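Local coordinates for cytochrome P450 reductase (Amycolatopsis methanolica 239, PDB 5OGX), which transfers electrons from NADH through FAD and a [2Fe-2S] cluster to the cytochrome P450 GcoA, which O-demethylates guaiacol and other lignin-derived aromatics, at residues P34-C37 / G43-K46; V54-A59 / E67-G72. All coordinates share one frame; numbering follows the deposited sequence.

Contact 1: residues P34-C37 / G43-K46. With NA (sodium ion), chain D; FES (Fe2/s2 (inorganic) cluster), chain C.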
loop_
_atom_site.group_PDB
_atom_site.type_symbol
_atom_site.label_atom_id
_atom_site.label_comp_id
_atom_site.label_asym_id
_atom_site.label_seq_id
_atom_site.Cartn_x
_atom_site.Cartn_y
_atom_site.Cartn_z
ATOM N N PRO A 34 -10.827 -7.996 -0.394
ATOM C CA PRO A 34 -10.207 -6.669 -0.518
ATOM C C PRO A 34 -9.798 -6.095 0.824
ATOM O O PRO A 34 -10.480 -6.263 1.836
ATOM C CB PRO A 34 -11.299 -5.810 -1.169
ATOM C CG PRO A 34 -12.309 -6.752 -1.706
ATOM C CD PRO A 34 -12.155 -8.070 -1.025
ATOM N N ASN A 35 -8.662 -5.429 0.829
ATOM C CA ASN A 35 -8.114 -4.847 2.008
ATOM C C ASN A 35 -7.070 -3.795 1.646
ATOM O O ASN A 35 -6.340 -4.004 0.760
ATOM C CB ASN A 35 -7.525 -5.914 2.907
ATOM C CG ASN A 35 -6.310 -6.563 2.340
ATOM O OD1 ASN A 35 -5.229 -6.229 2.681
ATOM N ND2 ASN A 35 -6.514 -7.521 1.523
ATOM N N SER A 36 -7.056 -2.676 2.361
ATOM C CA SER A 36 -6.108 -1.631 1.987
ATOM C C SER A 36 -5.615 -0.819 3.177
ATOM O O SER A 36 -5.074 0.272 2.956
ATOM C CB SER A 36 -6.727 -0.612 1.003
ATOM O OG SER A 36 -6.741 -1.058 -0.341
ATOM N N CYS A 37 -5.802 -1.283 4.420
ATOM C CA CYS A 37 -5.299 -0.549 5.582
ATOM C C CYS A 37 -5.262 -1.396 6.850
ATOM O O CYS A 37 -4.439 -1.138 7.737
ATOM C CB CYS A 37 -6.129 0.723 5.824
ATOM S SG CYS A 37 -7.718 0.446 6.671
ATOM N N GLY A 43 -12.180 1.443 4.230
ATOM C CA GLY A 43 -13.513 0.967 3.898
ATOM C C GLY A 43 -13.596 -0.099 2.822
ATOM O O GLY A 43 -14.710 -0.561 2.524
ATOM N N THR A 44 -12.470 -0.521 2.232
ATOM C CA THR A 44 -12.536 -1.458 1.111
ATOM C C THR A 44 -12.826 -2.893 1.533
ATOM O O THR A 44 -13.195 -3.705 0.673
ATOM C CB THR A 44 -11.240 -1.426 0.280
ATOM O OG1 THR A 44 -10.145 -1.933 1.055
ATOM C CG2 THR A 44 -10.917 -0.005 -0.152
ATOM N N CYS A 45 -12.703 -3.231 2.823
ATOM C CA CYS A 45 -12.994 -4.588 3.270
ATOM C C CYS A 45 -14.445 -4.768 3.707
ATOM O O CYS A 45 -14.761 -5.756 4.369
ATOM C CB CYS A 45 -12.072 -4.982 4.416
ATOM S SG CYS A 45 -12.520 -4.107 5.934
ATOM N N LYS A 46 -15.322 -3.834 3.353
ATOM C CA LYS A 46 -16.713 -3.918 3.775
ATOM C C LYS A 46 -17.343 -5.210 3.254
ATOM O O LYS A 46 -17.086 -5.640 2.122
ATOM C CB LYS A 46 -17.477 -2.699 3.265
ATOM C CG LYS A 46 -18.790 -2.430 3.988
ATOM C CD LYS A 46 -19.316 -1.045 3.654
ATOM C CE LYS A 46 -18.678 0.020 4.529
ATOM N NZ LYS A 46 -19.120 1.395 4.138
HETATM NA NA NA D . -12.882 -7.747 2.753
HETATM FE FE1 FES C . -9.286 -0.837 5.361
HETATM FE FE2 FES C . -10.699 -2.692 6.542
HETATM S S1 FES C . -11.200 -0.587 6.440
HETATM S S2 FES C . -8.905 -3.002 5.307
HETATM O O HOH W 1 -8.752 -2.714 -1.424
#
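Thr44 and Cys45 meet Pro34, Asn35 and Ser36 beside the [2Fe-2S] cluster, and no direct hydrogen bond joins the two runs. Gly43 opens a type I beta turn that ends at Lys46; its positive phi (76°) suits a residue without a side chain, and its N lies 3.2 Å from the inorganic sulfide S1. Thr44 follows with OG1 held between its own backbone N and carbonyl carbon (chi1 67°), a rotation that sets the hydroxyl against the Asn35-Ser36 peptide. OG1 comes within 3.4 Å of Ser36 N, but at an angle too poor for a bond. A water does the linking instead, 2.9 Å from Thr44 OG1 and also hydrogen-bonded to Ser36 OG. On the backbone side, Thr44 O is covered by the pyrrolidine of Pro34, whose CB stands 3.4 Å away. This is the cluster-binding loop of a plant-type ferredoxin fold, in which closely spaced cysteines and a distant fourth one hold two irons. Cys45 SG ligates FE2 at 2.4 Å together with Cys77, while Cys37 SG, from the facing segment, ligates FE1 together with Cys42. Cys45 CA and CB both lie 3.3 Å from Pro34 O, the former in a bent CA-H...O contact. That oxygen also binds the sodium ion, at 3.0 Å, with Met33 SD as a further ligand. At Lys46 the turn passes into strand 46-51.

Contact 2: residues V54-A59 / E67-G72. Unlike the reference sequence in segment 54-59: Gly58 (reference Ala). Unlike the reference sequence in segment 67-72: Glu67 (reference Asp), Ser71 (reference Ala).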
loop_
_atom_site.group_PDB
_atom_site.type_symbol
_atom_site.label_atom_id
_atom_site.label_comp_id
_atom_site.label_asym_id
_atom_site.label_seq_id
_atom_site.Cartn_x
_atom_site.Cartn_y
_atom_site.Cartn_z
ATOM N N VAL A 54 -21.338 -10.864 14.351
ATOM C CA VAL A 54 -20.000 -10.347 14.575
ATOM C C VAL A 54 -20.048 -9.247 15.622
ATOM O O VAL A 54 -21.087 -8.631 15.877
ATOM C CB VAL A 54 -19.355 -9.821 13.275
ATOM C CG1 VAL A 54 -19.225 -10.953 12.259
ATOM C CG2 VAL A 54 -20.171 -8.665 12.697
ATOM N N ASP A 55 -18.900 -9.031 16.247
ATOM C CA ASP A 55 -18.643 -7.842 17.038
ATOM C C ASP A 55 -17.895 -6.867 16.143
ATOM O O ASP A 55 -16.888 -7.237 15.532
ATOM C CB ASP A 55 -17.821 -8.180 18.280
ATOM C CG ASP A 55 -17.314 -6.945 18.989
ATOM O OD1 ASP A 55 -18.131 -6.270 19.647
ATOM O OD2 ASP A 55 -16.109 -6.645 18.879
ATOM N N HIS A 56 -18.397 -5.635 16.041
ATOM C CA HIS A 56 -17.819 -4.688 15.095
ATOM C C HIS A 56 -16.501 -4.084 15.561
ATOM O O HIS A 56 -15.864 -3.373 14.779
ATOM C CB HIS A 56 -18.823 -3.579 14.791
ATOM C CG HIS A 56 -19.983 -4.047 13.972
ATOM N ND1 HIS A 56 -19.853 -4.433 12.656
ATOM C CD2 HIS A 56 -21.287 -4.229 14.292
ATOM C CE1 HIS A 56 -21.033 -4.811 12.194
ATOM N NE2 HIS A 56 -21.920 -4.695 13.167
ATOM N N GLY A 57 -16.079 -4.350 16.793
ATOM C CA GLY A 57 -14.759 -3.916 17.228
ATOM C C GLY A 57 -14.583 -2.413 17.152
ATOM O O GLY A 57 -15.455 -1.637 17.564
ATOM N N GLY A 58 -13.445 -1.990 16.609
ATOM C CA GLY A 58 -13.117 -0.579 16.563
ATOM C C GLY A 58 -13.539 0.120 15.289
ATOM O O GLY A 58 -12.983 1.165 14.939
ATOM N N ALA A 59 -14.522 -0.438 14.591
ATOM C CA ALA A 59 -14.967 0.127 13.326
ATOM C C ALA A 59 -15.469 1.557 13.516
ATOM O O ALA A 59 -16.432 1.774 14.267
ATOM C CB ALA A 59 -16.068 -0.745 12.716
ATOM N N GLU A 67 -26.429 2.959 10.435
ATOM C CA GLU A 67 -27.345 2.458 9.417
ATOM C C GLU A 67 -26.806 1.184 8.779
ATOM O O GLU A 67 -27.511 0.172 8.688
ATOM C CB GLU A 67 -27.570 3.541 8.360
ATOM C CG GLU A 67 -28.735 3.297 7.422
ATOM C CD GLU A 67 -29.275 4.588 6.826
ATOM O OE1 GLU A 67 -29.987 4.521 5.800
ATOM O OE2 GLU A 67 -28.987 5.669 7.383
ATOM N N GLU A 68 -25.541 1.215 8.352
ATOM C CA GLU A 68 -24.943 0.065 7.678
ATOM C C GLU A 68 -24.853 -1.143 8.602
ATOM O O GLU A 68 -25.068 -2.280 8.168
ATOM C CB GLU A 68 -23.558 0.430 7.142
ATOM C CG GLU A 68 -23.563 1.401 5.974
ATOM C CD GLU A 68 -22.161 1.782 5.523
ATOM O OE1 GLU A 68 -21.831 1.564 4.338
ATOM O OE2 GLU A 68 -21.385 2.298 6.358
ATOM N N ARG A 69 -24.515 -0.925 9.877
ATOM C CA ARG A 69 -24.484 -2.036 10.823
ATOM C C ARG A 69 -25.865 -2.652 10.986
ATOM O O ARG A 69 -26.002 -3.878 11.059
ATOM C CB ARG A 69 -23.958 -1.568 12.178
ATOM C CG ARG A 69 -22.537 -1.059 12.115
ATOM C CD ARG A 69 -22.173 -0.233 13.329
ATOM N NE ARG A 69 -21.032 0.618 13.014
ATOM C CZ ARG A 69 -19.899 0.644 13.706
ATOM N NH1 ARG A 69 -19.746 -0.125 14.774
ATOM N NH2 ARG A 69 -18.920 1.449 13.324
ATOM N N ALA A 70 -26.898 -1.812 11.042
ATOM C CA ALA A 70 -28.255 -2.317 11.213
ATOM C C ALA A 70 -28.712 -3.114 10.000
ATOM O O ALA A 70 -29.537 -4.027 10.135
ATOM C CB ALA A 70 -29.212 -1.157 11.476
ATOM N N SER A 71 -28.200 -2.786 8.817
ATOM C CA SER A 71 -28.512 -3.546 7.617
ATOM C C SER A 71 -27.624 -4.773 7.455
ATOM O O SER A 71 -27.786 -5.509 6.475
ATOM C CB SER A 71 -28.401 -2.649 6.380
ATOM O OG SER A 71 -27.052 -2.471 5.993
ATOM N N GLY A 72 -26.702 -5.009 8.381
ATOM C CA GLY A 72 -25.898 -6.211 8.381
ATOM C C GLY A 72 -24.534 -6.101 7.722
ATOM O O GLY A 72 -23.930 -7.135 7.420
HETATM O O HOH W 2 -23.837 -5.709 11.041
HETATM O O HOH W 3 -17.196 0.188 16.319
#
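Arg69 reaches from the last turn of helix 66-70, across the imidazole of His56, to the carbonyl of Ala59. The receiving side is a type II' beta turn, His56 to Ala59, just after strand 54-55 in the [2Fe-2S] ferredoxin domain; its Ala59 N to His56 O bond closes the turn, and Gly57 takes the positive phi at its second position. The helix ends in a Schellman motif with Gly72 at its C-terminal side. From Arg69 CB, 3.9 Å from His56 NE2, the chain passes to CG, which, anti to the carbonyl carbon (chi1 -62°), is set over one face of the imidazole, 4.0 Å from the ring centroid, in a CH-pi contact. Val54 CG2 lies over the opposite face, so the ring is sandwiched between aliphatic groups. From CG the arm runs extended to NE, whose hydrogen goes to Leu64 O. At the far end the guanidinium is turned 54° from the imidazole, and NH1 passes 3.6 Å from His56 CB. NH2 donates to Ala59 O at 2.7 Å in a fairly straight bond (161°); the oxygen lies in the guanidinium plane, whereas the donor stands above the carbonyl plane. Cut back to an alanine here, the side chain would probably lose its CG from the face of the His56 imidazole and leave Ala59 O without its charged donor, tying the turn less firmly to the helix. One water bridges the ring edge and the helix, accepting a weak bond from His56 NE2 and donating to Arg69 O. Another water accepts from Arg69 NH1 at 3.0 Å and donates to both Gly57 O and Ala59 O.

How the contacts relate
From the N terminus, the chain passes helix 22-28 and then reaches contact 1, which closes the short cluster loop between Pro34-Cys37 and Gly43-Lys46. Strand 46-51 leads on to strand 54-55, where contact 2 opens; it closes the next excursion when helix 66-70 returns to the turn at 54-59. The two loops therefore follow in series, neither nested nor crossed, with centres about 15 Å apart and on the same side of the chain's centre. They are joined directly by a salt bridge, Lys46 NZ to Glu68 OE1 at 2.7 Å, which ties the start of strand 46-51 to the helix across strand 73-75.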